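Local atomic coordinates of beta-N-acetylhexosaminidase (Beutenbergia cavernae, PDB entry 5BU9), a protein that probably hydrolyses terminal non-reducing N-acetyl-D-hexosamine residues in N-acetyl-beta-D-hexosaminides, as a member of glycoside hydrolase family 3. Residues D4-L7 / E8-V11; M229-T232 / A233-Q237; A245-R248 / E249-S252; I286-E290 / A291-I295; V313-A316 / Q317-D321. All blocks are in the same frame, centred on the assembly; numbering follows the deposited sequence.

Contact 1. Residues D4-L7 / E8-V11; sequences DLSL and EQRV
S6 and Q9 face each other across the first turn of helix 7-12 and trade bonds in both directions. Q9 N donates to S6 OG at 3.2 Å, and in return S6 N reaches Q9 OE1 at 2.9 Å with a nearly straight N-H (164°). With chi1 62°, S6 OG sits between its own backbone N and carbonyl carbon, which turns it back over the opening turn. The Q9 amide is also held by its other end, since NE2 donates to the carbonyl of E67.

L5 crosses Q9 at about a right angle, its CB 3.7 Å from Q9 CB, and the same CB meets R10 CG at 3.6 Å. R10 bends at chi3 (-58°), folding its guanidinium back so that L7 CA lies over one face while L5 O lies at the edge. The resulting NH1 to L5 O bond is weak, 2.9 Å long but bent; the stronger partner is D327, which forms a salt bridge with NE. L7 CD1 meanwhile packs on V11 CG2 at 4.2 Å. Reciprocal bonding between an N-cap serine and the third residue beyond it is the signature of a capping box, here starting the first helix of the chain.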
loop_
_atom_site.group_PDB
_atom_site.type_symbol
_atom_site.label_atom_id
_atom_site.label_comp_id
_atom_site.label_asym_id
_atom_site.label_seq_id
_atom_site.Cartn_x
_atom_site.Cartn_y
_atom_site.Cartn_z
ATOM N N ASP A 4 -6.153 -17.851 17.179
ATOM C CA ASP A 4 -6.981 -18.527 16.183
ATOM C C ASP A 4 -8.229 -17.654 15.922
ATOM O O ASP A 4 -9.165 -17.566 16.714
ATOM C CB ASP A 4 -7.351 -19.948 16.635
ATOM C CG ASP A 4 -7.943 -19.980 18.043
ATOM O OD1 ASP A 4 -7.829 -18.965 18.772
ATOM O OD2 ASP A 4 -8.524 -21.019 18.430
ATOM N N LEU A 5 -8.203 -16.973 14.792
ATOM C CA LEU A 5 -9.255 -16.058 14.427
ATOM C C LEU A 5 -10.414 -16.828 13.797
ATOM O O LEU A 5 -10.206 -17.881 13.206
ATOM C CB LEU A 5 -8.700 -15.009 13.469
ATOM C CG LEU A 5 -8.003 -13.827 14.129
ATOM C CD1 LEU A 5 -7.015 -14.255 15.184
ATOM C CD2 LEU A 5 -7.311 -13.001 13.048
ATOM N N SER A 6 -11.635 -16.323 13.951
ATOM C CA SER A 6 -12.787 -16.851 13.223
ATOM C C SER A 6 -12.617 -16.528 11.738
ATOM O O SER A 6 -11.806 -15.672 11.382
ATOM C CB SER A 6 -14.064 -16.215 13.730
ATOM O OG SER A 6 -13.984 -14.806 13.486
ATOM N N LEU A 7 -13.390 -17.185 10.876
ATOM C CA LEU A 7 -13.416 -16.813 9.456
ATOM C C LEU A 7 -13.563 -15.303 9.262
ATOM O O LEU A 7 -12.795 -14.715 8.516
ATOM C CB LEU A 7 -14.551 -17.519 8.720
ATOM C CG LEU A 7 -14.613 -17.089 7.259
ATOM C CD1 LEU A 7 -13.297 -17.401 6.551
ATOM C CD2 LEU A 7 -15.748 -17.823 6.599
ATOM N N GLU A 8 -14.536 -14.696 9.957
ATOM C CA GLU A 8 -14.845 -13.268 9.815
ATOM C C GLU A 8 -13.615 -12.429 10.159
ATOM O O GLU A 8 -13.261 -11.496 9.446
ATOM C CB GLU A 8 -16.029 -12.858 10.715
ATOM C CG GLU A 8 -17.408 -13.306 10.229
ATOM C CD GLU A 8 -17.680 -14.793 10.467
ATOM O OE1 GLU A 8 -18.696 -15.279 9.920
ATOM O OE2 GLU A 8 -16.899 -15.481 11.184
ATOM N N GLN A 9 -12.955 -12.790 11.255
ATOM C CA GLN A 9 -11.786 -12.066 11.702
ATOM C C GLN A 9 -10.605 -12.244 10.738
ATOM O O GLN A 9 -9.842 -11.300 10.540
ATOM C CB GLN A 9 -11.413 -12.507 13.112
ATOM C CG GLN A 9 -12.395 -12.016 14.170
ATOM C CD GLN A 9 -12.193 -12.734 15.473
ATOM O OE1 GLN A 9 -11.655 -13.829 15.485
ATOM N NE2 GLN A 9 -12.608 -12.123 16.581
ATOM N N ARG A 10 -10.457 -13.419 10.123
ATOM C CA ARG A 10 -9.359 -13.615 9.166
ATOM C C ARG A 10 -9.578 -12.771 7.911
ATOM O O ARG A 10 -8.667 -12.069 7.460
ATOM C CB ARG A 10 -9.197 -15.098 8.801
ATOM C CG ARG A 10 -8.778 -15.965 9.979
ATOM C CD ARG A 10 -8.243 -17.344 9.567
ATOM N NE ARG A 10 -9.183 -18.148 8.781
ATOM C CZ ARG A 10 -10.151 -18.930 9.279
ATOM N NH1 ARG A 10 -10.357 -19.026 10.578
ATOM N NH2 ARG A 10 -10.931 -19.633 8.466
ATOM N N VAL A 11 -10.794 -12.805 7.371
ATOM C CA VAL A 11 -11.153 -11.923 6.278
ATOM C C VAL A 11 -10.863 -10.465 6.675
ATOM O O VAL A 11 -10.248 -9.713 5.918
ATOM C CB VAL A 11 -12.611 -12.101 5.890
ATOM C CG1 VAL A 11 -12.999 -11.018 4.912
ATOM C CG2 VAL A 11 -12.804 -13.446 5.259
#

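Contact 2. Residues M229-T232 / A233-Q237; sequences MTST and AVYSQ
A233 and Y235 both turn to the hydroxyl of S231, in the loop that leaves strand 227-230 of the family's TIM-barrel-like domain and leads into the short strand 234-235. The contact is local, an ST turn, in which the S231 hydroxyl accepts from the amide two residues on.

A233 comes first. Its backbone N donates to S231 OG at 3.0 Å, with an N-H angle of 155°, so a side chain two residues back receives the amide at the bend. The methyl group follows: A233 CB lies 3.3 Å from S231 OG. On the other side of the peptide, T232 O accepts from the side chain of Q275, and A233 is joined to A244 by backbone hydrogen bonding.

V234 takes little part here; its side chain turns from the 229-232 segment and packs on V203 of the neighbouring strand 203-204, with which strand 234-235 pairs in parallel.

Y235 brings the chain back to the same serine. Its CG lies anti to the carbonyl carbon (chi1 -69°), and the ring extends until its phenolic end reaches S231. The serine approaches the ring at the edge, close to its plane, with S231 OG 3.5 Å from Y235 CE1. Y235 OH has a further partner in the carbonyl of G188, so the phenol links the loop after strand 227-230 to that after strand 180-186. S231 OG thus receives the A233 amide and gives its own proton to Y235 OH, at 2.9 Å.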
loop_
_atom_site.group_PDB
_atom_site.type_symbol
_atom_site.label_atom_id
_atom_site.label_comp_id
_atom_site.label_asym_id
_atom_site.label_seq_id
_atom_site.Cartn_x
_atom_site.Cartn_y
_atom_site.Cartn_z
HETATM N N MSE A 229 3.019 -2.958 -2.901
HETATM C CA MSE A 229 1.728 -2.492 -3.430
HETATM C C MSE A 229 1.647 -2.628 -4.957
HETATM O O MSE A 229 2.595 -2.315 -5.678
HETATM C CB MSE A 229 1.454 -1.036 -3.026
HETATM C CG MSE A 229 0.208 -0.476 -3.664
HETATM SE SE MSE A 229 -0.116 1.389 -3.190
HETATM C CE MSE A 229 -0.661 1.142 -1.382
ATOM N N THR A 230 0.509 -3.105 -5.440
ATOM C CA THR A 230 0.264 -3.280 -6.868
ATOM C C THR A 230 -0.515 -2.087 -7.458
ATOM O O THR A 230 -1.344 -1.463 -6.775
ATOM C CB THR A 230 -0.533 -4.567 -7.132
ATOM O OG1 THR A 230 -1.719 -4.520 -6.330
ATOM C CG2 THR A 230 0.301 -5.856 -6.787
ATOM N N SER A 231 -0.201 -1.795 -8.722
ATOM C CA SER A 231 -0.887 -0.883 -9.636
ATOM C C SER A 231 -2.237 -1.417 -10.131
ATOM O O SER A 231 -2.414 -2.631 -10.212
ATOM C CB SER A 231 0.027 -0.670 -10.843
ATOM O OG SER A 231 -0.578 0.024 -11.893
ATOM N N THR A 232 -3.163 -0.527 -10.517
ATOM C CA THR A 232 -4.397 -1.000 -11.150
ATOM C C THR A 232 -4.387 -0.761 -12.659
ATOM O O THR A 232 -5.352 -1.064 -13.331
ATOM C CB THR A 232 -5.657 -0.351 -10.583
ATOM O OG1 THR A 232 -5.534 1.054 -10.689
ATOM C CG2 THR A 232 -5.886 -0.748 -9.122
ATOM N N ALA A 233 -3.290 -0.240 -13.190
ATOM C CA ALA A 233 -3.136 -0.056 -14.631
ATOM C C ALA A 233 -3.187 -1.397 -15.362
ATOM O O ALA A 233 -2.904 -2.436 -14.774
ATOM C CB ALA A 233 -1.813 0.663 -14.931
ATOM N N VAL A 234 -3.549 -1.376 -16.642
ATOM C CA VAL A 234 -3.500 -2.593 -17.453
ATOM C C VAL A 234 -2.177 -2.592 -18.198
ATOM O O VAL A 234 -1.848 -1.606 -18.853
ATOM C CB VAL A 234 -4.676 -2.682 -18.422
ATOM C CG1 VAL A 234 -4.510 -3.903 -19.246
ATOM C CG2 VAL A 234 -6.010 -2.759 -17.652
ATOM N N TYR A 235 -1.401 -3.667 -18.069
ATOM C CA TYR A 235 -0.051 -3.723 -18.664
ATOM C C TYR A 235 -0.057 -4.602 -19.916
ATOM O O TYR A 235 0.060 -5.811 -19.813
ATOM C CB TYR A 235 0.996 -4.250 -17.640
ATOM C CG TYR A 235 1.220 -3.234 -16.545
ATOM C CD1 TYR A 235 0.316 -3.111 -15.486
ATOM C CD2 TYR A 235 2.286 -2.327 -16.616
ATOM C CE1 TYR A 235 0.475 -2.106 -14.502
ATOM C CE2 TYR A 235 2.457 -1.323 -15.637
ATOM C CZ TYR A 235 1.553 -1.231 -14.581
ATOM O OH TYR A 235 1.731 -0.284 -13.616
ATOM N N SER A 236 -0.177 -3.970 -21.081
ATOM C CA SER A 236 -0.213 -4.639 -22.380
ATOM C C SER A 236 0.846 -5.713 -22.577
ATOM O O SER A 236 0.564 -6.772 -23.140
ATOM C CB SER A 236 -0.038 -3.616 -23.492
ATOM O OG SER A 236 -1.218 -2.909 -23.712
ATOM N N GLN A 237 2.062 -5.443 -22.119
ATOM C CA GLN A 237 3.203 -6.321 -22.443
ATOM C C GLN A 237 3.454 -7.390 -21.392
ATOM O O GLN A 237 4.433 -8.139 -21.499
ATOM C CB GLN A 237 4.498 -5.504 -22.599
ATOM C CG GLN A 237 4.348 -4.239 -23.433
ATOM C CD GLN A 237 3.906 -4.548 -24.840
ATOM O OE1 GLN A 237 4.366 -5.520 -25.440
ATOM N NE2 GLN A 237 2.986 -3.744 -25.367
#

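Contact 3. Residues A245-R248 / E249-S252; sequences AFSR and EIVS
Two extended first torsions set up this helix start. In S247, OG points opposite the backbone N (chi1 169°) and lies beside the carbonyl carbon, which turns the hydroxyl toward the amide of I250. In R248 the chain sets out in the same sense and then bends at chi2 (70°), bringing the face of the guanidinium over S252, one turn later.

S247 OG accepts from I250 N at 3.0 Å, with an N-H angle of 156°. The side chain of I250 lies against the same oxygen, its CB 3.6 Å from S247 OG. Beyond this pair, D239 OD2 is hydrogen-bonded to S247 OG and so ties the cap to the preceding loop. S247 is therefore the N-cap of helix 248-258, which follows the loop after strand 234-235 and packs V251 against T230 of strand 227-230. The S247 carbonyl enters the helix ladder too, receiving V251 N at 3.0 Å, and a wider pi-type turn is found over residues 249-252.

The guanidinium of R248 lies flat over the S252 hydroxyl: OG stands 3.1 Å above the plane, over its centre, nearest to R248 CZ. In that position it meets the face of the group, not its N-H edge, and both residues find their polar partners on the end of helix 281-291. R248 NH1 bonds to the carbonyl of E290 and S252 OG to that of A291. Between the two side chains, S252 CB rests 3.3 Å from R248 NE, and S252 N donates to R248 O at 2.8 Å.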
loop_
_atom_site.group_PDB
_atom_site.type_symbol
_atom_site.label_atom_id
_atom_site.label_comp_id
_atom_site.label_asym_id
_atom_site.label_seq_id
_atom_site.Cartn_x
_atom_site.Cartn_y
_atom_site.Cartn_z
ATOM N N ALA A 245 -3.561 -5.291 -10.470
ATOM C CA ALA A 245 -3.965 -5.677 -9.118
ATOM C C ALA A 245 -4.904 -6.894 -9.105
ATOM O O ALA A 245 -5.029 -7.573 -8.077
ATOM C CB ALA A 245 -4.625 -4.499 -8.382
ATOM N N PHE A 246 -5.537 -7.159 -10.243
ATOM C CA PHE A 246 -6.472 -8.269 -10.407
ATOM C C PHE A 246 -5.854 -9.377 -11.243
ATOM O O PHE A 246 -6.538 -10.318 -11.615
ATOM C CB PHE A 246 -7.778 -7.834 -11.116
ATOM C CG PHE A 246 -8.554 -6.719 -10.404
ATOM C CD1 PHE A 246 -8.311 -6.404 -9.076
ATOM C CD2 PHE A 246 -9.556 -6.025 -11.077
ATOM C CE1 PHE A 246 -9.025 -5.395 -8.441
ATOM C CE2 PHE A 246 -10.269 -4.997 -10.447
ATOM C CZ PHE A 246 -10.000 -4.688 -9.132
ATOM N N SER A 247 -4.574 -9.258 -11.578
ATOM C CA SER A 247 -3.963 -10.257 -12.453
ATOM C C SER A 247 -3.244 -11.357 -11.671
ATOM O O SER A 247 -2.211 -11.107 -11.035
ATOM C CB SER A 247 -2.987 -9.579 -13.411
ATOM O OG SER A 247 -2.213 -10.538 -14.084
ATOM N N ARG A 248 -3.774 -12.579 -11.711
ATOM C CA ARG A 248 -3.036 -13.693 -11.126
ATOM C C ARG A 248 -1.596 -13.736 -11.686
ATOM O O ARG A 248 -0.631 -13.927 -10.936
ATOM C CB ARG A 248 -3.742 -15.019 -11.384
ATOM C CG ARG A 248 -3.119 -16.224 -10.645
ATOM C CD ARG A 248 -3.354 -16.132 -9.133
ATOM N NE ARG A 248 -2.649 -17.178 -8.408
ATOM C CZ ARG A 248 -2.772 -17.420 -7.106
ATOM N NH1 ARG A 248 -3.602 -16.712 -6.370
ATOM N NH2 ARG A 248 -2.065 -18.387 -6.530
ATOM N N GLU A 249 -1.441 -13.504 -12.985
ATOM C CA GLU A 249 -0.117 -13.611 -13.590
ATOM C C GLU A 249 0.878 -12.592 -13.050
ATOM O O GLU A 249 2.046 -12.907 -12.801
ATOM C CB GLU A 249 -0.179 -13.451 -15.106
ATOM C CG GLU A 249 1.214 -13.562 -15.686
ATOM C CD GLU A 249 1.226 -13.616 -17.180
ATOM O OE1 GLU A 249 0.129 -13.553 -17.780
ATOM O OE2 GLU A 249 2.335 -13.723 -17.750
ATOM N N ILE A 250 0.420 -11.362 -12.865
ATOM C CA ILE A 250 1.329 -10.328 -12.443
ATOM C C ILE A 250 1.630 -10.482 -10.953
ATOM O O ILE A 250 2.790 -10.384 -10.539
ATOM C CB ILE A 250 0.761 -8.960 -12.765
ATOM C CG1 ILE A 250 0.883 -8.666 -14.263
ATOM C CG2 ILE A 250 1.420 -7.928 -11.919
ATOM C CD1 ILE A 250 0.310 -7.297 -14.657
ATOM N N VAL A 251 0.587 -10.736 -10.153
ATOM C CA VAL A 251 0.726 -10.740 -8.679
ATOM C C VAL A 251 1.369 -12.026 -8.179
ATOM O O VAL A 251 2.314 -11.990 -7.370
ATOM C CB VAL A 251 -0.607 -10.524 -7.988
ATOM C CG1 VAL A 251 -0.440 -10.662 -6.507
ATOM C CG2 VAL A 251 -1.160 -9.134 -8.329
ATOM N N SER A 252 0.880 -13.163 -8.672
ATOM C CA SER A 252 1.348 -14.445 -8.194
ATOM C C SER A 252 2.479 -15.030 -9.041
ATOM O O SER A 252 3.479 -15.433 -8.477
ATOM C CB SER A 252 0.182 -15.438 -8.108
ATOM O OG SER A 252 -0.582 -15.175 -6.946
#

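Contact 4. Residues I286-E290 / A291-I295; sequences ILAIE and AGTDI
The carbonyl of A288 is the hub where T293 folds back onto the last turn of helix 281-291. T293 N donates to A288 O at 3.0 Å, arriving from above the carbonyl plane (35° out of it). T293 OG1 lies 2.8 Å from A288 O, a weak and unsettled bond, and G292 N makes a further weak one. The threonine's first torsion, -64°, puts OG1 opposite the carbonyl carbon, and its CB also presses on A288 O at 3.0 Å.

G292 supplies the bend. Its positive phi (125°) turns the chain out of the helix, and its N donates to I289 O at 2.9 Å. The T293 N to A288 O and G292 N to I289 O bonds, with the positive phi of G292, make a Schellman motif. A water extends the closure, donating to I289 O at 2.8 Å and to T293 O at 2.7 Å, so that it bridges the helix end and the departing chain.

Further out, A288 and T293 both rest on T267 of strand 264-267, while I289 packs against F322 and I325 of helix 320-336. D294, just beyond the turn, forms salt bridges with R256 and R332, and R256 NH2 is also hydrogen-bonded to G292 O. Together, these donors gather on a helix C-terminus, whose dipole would probably favour just such partners, and the carbonyls of A288, I289 and G292 find polar partners in a mostly buried turn.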
loop_
_atom_site.group_PDB
_atom_site.type_symbol
_atom_site.label_atom_id
_atom_site.label_comp_id
_atom_site.label_asym_id
_atom_site.label_seq_id
_atom_site.Cartn_x
_atom_site.Cartn_y
_atom_site.Cartn_z
ATOM N N ILE A 286 -12.730 -9.326 -4.240
ATOM C CA ILE A 286 -12.643 -10.736 -4.582
ATOM C C ILE A 286 -11.572 -10.957 -5.651
ATOM O O ILE A 286 -10.729 -11.851 -5.500
ATOM C CB ILE A 286 -14.008 -11.279 -5.020
ATOM C CG1 ILE A 286 -14.899 -11.447 -3.788
ATOM C CG2 ILE A 286 -13.849 -12.644 -5.709
ATOM C CD1 ILE A 286 -16.362 -11.604 -4.119
ATOM N N LEU A 287 -11.579 -10.138 -6.708
ATOM C CA LEU A 287 -10.583 -10.288 -7.768
ATOM C C LEU A 287 -9.162 -10.019 -7.249
ATOM O O LEU A 287 -8.227 -10.721 -7.632
ATOM C CB LEU A 287 -10.890 -9.371 -8.957
ATOM C CG LEU A 287 -12.164 -9.706 -9.764
ATOM C CD1 LEU A 287 -12.444 -8.585 -10.703
ATOM C CD2 LEU A 287 -12.057 -10.987 -10.551
ATOM N N ALA A 288 -8.994 -9.009 -6.396
ATOM C CA ALA A 288 -7.672 -8.709 -5.835
ATOM C C ALA A 288 -7.128 -9.944 -5.076
ATOM O O ALA A 288 -6.023 -10.417 -5.328
ATOM C CB ALA A 288 -7.765 -7.468 -4.903
ATOM N N ILE A 289 -7.937 -10.461 -4.161
ATOM C CA ILE A 289 -7.578 -11.598 -3.355
ATOM C C ILE A 289 -7.279 -12.829 -4.239
ATOM O O ILE A 289 -6.252 -13.492 -4.076
ATOM C CB ILE A 289 -8.683 -11.855 -2.341
ATOM C CG1 ILE A 289 -8.689 -10.728 -1.330
ATOM C CG2 ILE A 289 -8.483 -13.221 -1.630
ATOM C CD1 ILE A 289 -9.905 -10.754 -0.407
ATOM N N GLU A 290 -8.130 -13.103 -5.220
ATOM C CA GLU A 290 -7.880 -14.258 -6.088
ATOM C C GLU A 290 -6.573 -14.135 -6.846
ATOM O O GLU A 290 -5.951 -15.151 -7.157
ATOM C CB GLU A 290 -9.025 -14.469 -7.100
ATOM C CG GLU A 290 -10.305 -14.963 -6.468
ATOM C CD GLU A 290 -11.424 -15.193 -7.492
ATOM O OE1 GLU A 290 -11.472 -14.483 -8.524
ATOM O OE2 GLU A 290 -12.248 -16.100 -7.274
ATOM N N ALA A 291 -6.166 -12.904 -7.174
ATOM C CA ALA A 291 -4.885 -12.655 -7.865
ATOM C C ALA A 291 -3.667 -12.919 -6.972
ATOM O O ALA A 291 -2.566 -13.158 -7.471
ATOM C CB ALA A 291 -4.827 -11.212 -8.394
ATOM N N GLY A 292 -3.859 -12.841 -5.659
ATOM C CA GLY A 292 -2.801 -13.146 -4.704
ATOM C C GLY A 292 -2.596 -11.973 -3.748
ATOM O O GLY A 292 -1.569 -11.883 -3.106
ATOM N N THR A 293 -3.558 -11.052 -3.691
ATOM C CA THR A 293 -3.519 -9.920 -2.774
ATOM C C THR A 293 -3.761 -10.318 -1.314
ATOM O O THR A 293 -4.671 -11.104 -1.025
ATOM C CB THR A 293 -4.594 -8.907 -3.138
ATOM O OG1 THR A 293 -4.316 -8.381 -4.433
ATOM C CG2 THR A 293 -4.648 -7.779 -2.121
ATOM N N ASP A 294 -2.996 -9.753 -0.389
ATOM C CA ASP A 294 -3.254 -9.967 1.055
ATOM C C ASP A 294 -3.983 -8.815 1.747
ATOM O O ASP A 294 -4.728 -9.012 2.711
ATOM C CB ASP A 294 -1.934 -10.239 1.766
ATOM C CG ASP A 294 -1.080 -11.274 1.011
ATOM O OD1 ASP A 294 -1.581 -12.394 0.707
ATOM O OD2 ASP A 294 0.072 -10.947 0.671
ATOM N N ILE A 295 -3.805 -7.598 1.260
ATOM C CA ILE A 295 -4.548 -6.496 1.874
ATOM C C ILE A 295 -5.201 -5.607 0.803
ATOM O O ILE A 295 -4.525 -5.072 -0.079
ATOM C CB ILE A 295 -3.642 -5.656 2.823
ATOM C CG1 ILE A 295 -3.154 -6.493 4.016
ATOM C CG2 ILE A 295 -4.380 -4.369 3.278
ATOM C CD1 ILE A 295 -2.160 -5.730 4.972
HETATM O O HOH W 1 -4.595 -13.643 -1.826
#

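Contact 5. Residues V313-A316 / Q317-D321; sequences VAKA and QADPD
The ionic link of this turn is the salt bridge between K315 NZ and D319 OD2, long at 3.4 Å and weak as a hydrogen bond. The two side chains run side by side in the same direction. Both start with CG opposite the backbone N (chi1 -177° in K315), and the lysine then bends only at chi4 (73°), which turns its ammonium group to the carboxylate. E290 is a second, distant and weak ionic partner of K315. The other carboxylate oxygen, D319 OD1, accepts from F322 N and caps the start of helix 320-336.

Backbone bonds carry the helix to its end. Q317 N donates to V313 O at 3.1 Å, in the carbonyl plane. After that the ladder frays: A318 N makes weak bonds to A314 O and K315 O, and D319 N reaches K315 O at 2.9 Å in a bond that is also weak, with a strongly bent N-H (117°).

Van der Waals contacts are modest. Q317 lies obliquely across V313, its NE2 3.6 Å from V313 CG1, while its CG sits over V313 O at 3.4 Å. D319 CB touches K315 CG at 4.0 Å. L7 of helix 7-12 packs on A316 and Q317.

D319 thus serves two helices, closing 305-318 and capping 320-336. Its negative charge would probably be favoured both by the lysine and by the positive end of the second helix.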
loop_
_atom_site.group_PDB
_atom_site.type_symbol
_atom_site.label_atom_id
_atom_site.label_comp_id
_atom_site.label_asym_id
_atom_site.label_seq_id
_atom_site.Cartn_x
_atom_site.Cartn_y
_atom_site.Cartn_z
ATOM N N VAL A 313 -16.356 -12.615 3.011
ATOM C CA VAL A 313 -16.782 -13.644 3.959
ATOM C C VAL A 313 -17.736 -14.617 3.292
ATOM O O VAL A 313 -17.555 -15.828 3.382
ATOM C CB VAL A 313 -17.462 -13.047 5.219
ATOM C CG1 VAL A 313 -18.150 -14.174 6.031
ATOM C CG2 VAL A 313 -16.468 -12.353 6.072
ATOM N N ALA A 314 -18.758 -14.097 2.615
ATOM C CA ALA A 314 -19.776 -14.978 2.047
ATOM C C ALA A 314 -19.175 -15.899 0.987
ATOM O O ALA A 314 -19.545 -17.073 0.900
ATOM C CB ALA A 314 -20.927 -14.174 1.467
ATOM N N LYS A 315 -18.220 -15.404 0.199
ATOM C CA LYS A 315 -17.657 -16.278 -0.838
ATOM C C LYS A 315 -16.744 -17.371 -0.231
ATOM O O LYS A 315 -16.704 -18.471 -0.739
ATOM C CB LYS A 315 -16.905 -15.467 -1.881
ATOM C CG LYS A 315 -16.324 -16.323 -3.070
ATOM C CD LYS A 315 -15.580 -15.456 -4.045
ATOM C CE LYS A 315 -14.882 -16.255 -5.131
ATOM N NZ LYS A 315 -15.812 -16.819 -6.111
ATOM N N ALA A 316 -16.050 -17.051 0.858
ATOM C CA ALA A 316 -15.244 -18.020 1.582
ATOM C C ALA A 316 -16.151 -19.113 2.110
ATOM O O ALA A 316 -15.772 -20.261 2.101
ATOM C CB ALA A 316 -14.475 -17.365 2.734
ATOM N N GLN A 317 -17.352 -18.761 2.563
ATOM C CA GLN A 317 -18.259 -19.771 3.113
ATOM C C GLN A 317 -18.845 -20.737 2.034
ATOM O O GLN A 317 -19.138 -21.894 2.328
ATOM C CB GLN A 317 -19.382 -19.083 3.887
ATOM C CG GLN A 317 -18.943 -18.397 5.185
ATOM C CD GLN A 317 -20.023 -17.447 5.738
ATOM O OE1 GLN A 317 -20.902 -16.981 5.001
ATOM N NE2 GLN A 317 -19.956 -17.163 7.033
ATOM N N ALA A 318 -18.962 -20.247 0.793
ATOM C CA ALA A 318 -19.565 -20.950 -0.351
ATOM C C ALA A 318 -18.563 -21.652 -1.281
ATOM O O ALA A 318 -18.942 -22.506 -2.081
ATOM C CB ALA A 318 -20.414 -19.942 -1.211
ATOM N N ASP A 319 -17.302 -21.266 -1.216
ATOM C CA ASP A 319 -16.345 -21.605 -2.254
ATOM C C ASP A 319 -15.013 -22.048 -1.594
ATOM O O ASP A 319 -14.197 -21.210 -1.187
ATOM C CB ASP A 319 -16.183 -20.365 -3.174
ATOM C CG ASP A 319 -15.336 -20.613 -4.440
ATOM O OD1 ASP A 319 -14.264 -21.236 -4.362
ATOM O OD2 ASP A 319 -15.724 -20.118 -5.527
ATOM N N PRO A 320 -14.802 -23.371 -1.475
ATOM C CA PRO A 320 -13.583 -23.884 -0.833
ATOM C C PRO A 320 -12.245 -23.381 -1.446
ATOM O O PRO A 320 -11.291 -23.159 -0.711
ATOM C CB PRO A 320 -13.717 -25.409 -0.997
ATOM C CG PRO A 320 -15.206 -25.665 -1.187
ATOM C CD PRO A 320 -15.756 -24.439 -1.868
ATOM N N ASP A 321 -12.143 -23.216 -2.760
ATOM C CA ASP A 321 -10.894 -22.743 -3.331
ATOM C C ASP A 321 -10.614 -21.292 -2.834
ATOM O O ASP A 321 -9.499 -20.934 -2.478
ATOM C CB ASP A 321 -10.938 -22.773 -4.854
ATOM C CG ASP A 321 -10.730 -24.164 -5.434
ATOM O OD1 ASP A 321 -10.182 -25.055 -4.738
ATOM O OD2 ASP A 321 -11.124 -24.371 -6.609
#

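How the contacts relate
Following the chain, the five contacts come strictly in series, each a local turn, so none nests in or crosses another. Contact 1 opens the first helix near the N terminus; contact 2 bends the chain after strand 227-230; contact 3 starts helix 248-258; contact 4 ends helix 281-291, and contact 5 joins helix 305-318 to helix 320-336. In space they form a chain of touches. Contact 2 meets contact 3 through A245, contact 3 meets contact 4 at the end of helix 281-291, contact 4 meets contact 5 through K315, and contact 5 returns to contact 1 through V11 and V313. Contacts 1 and 2, at the ends of this chain of touches, have centres about 30 Å apart.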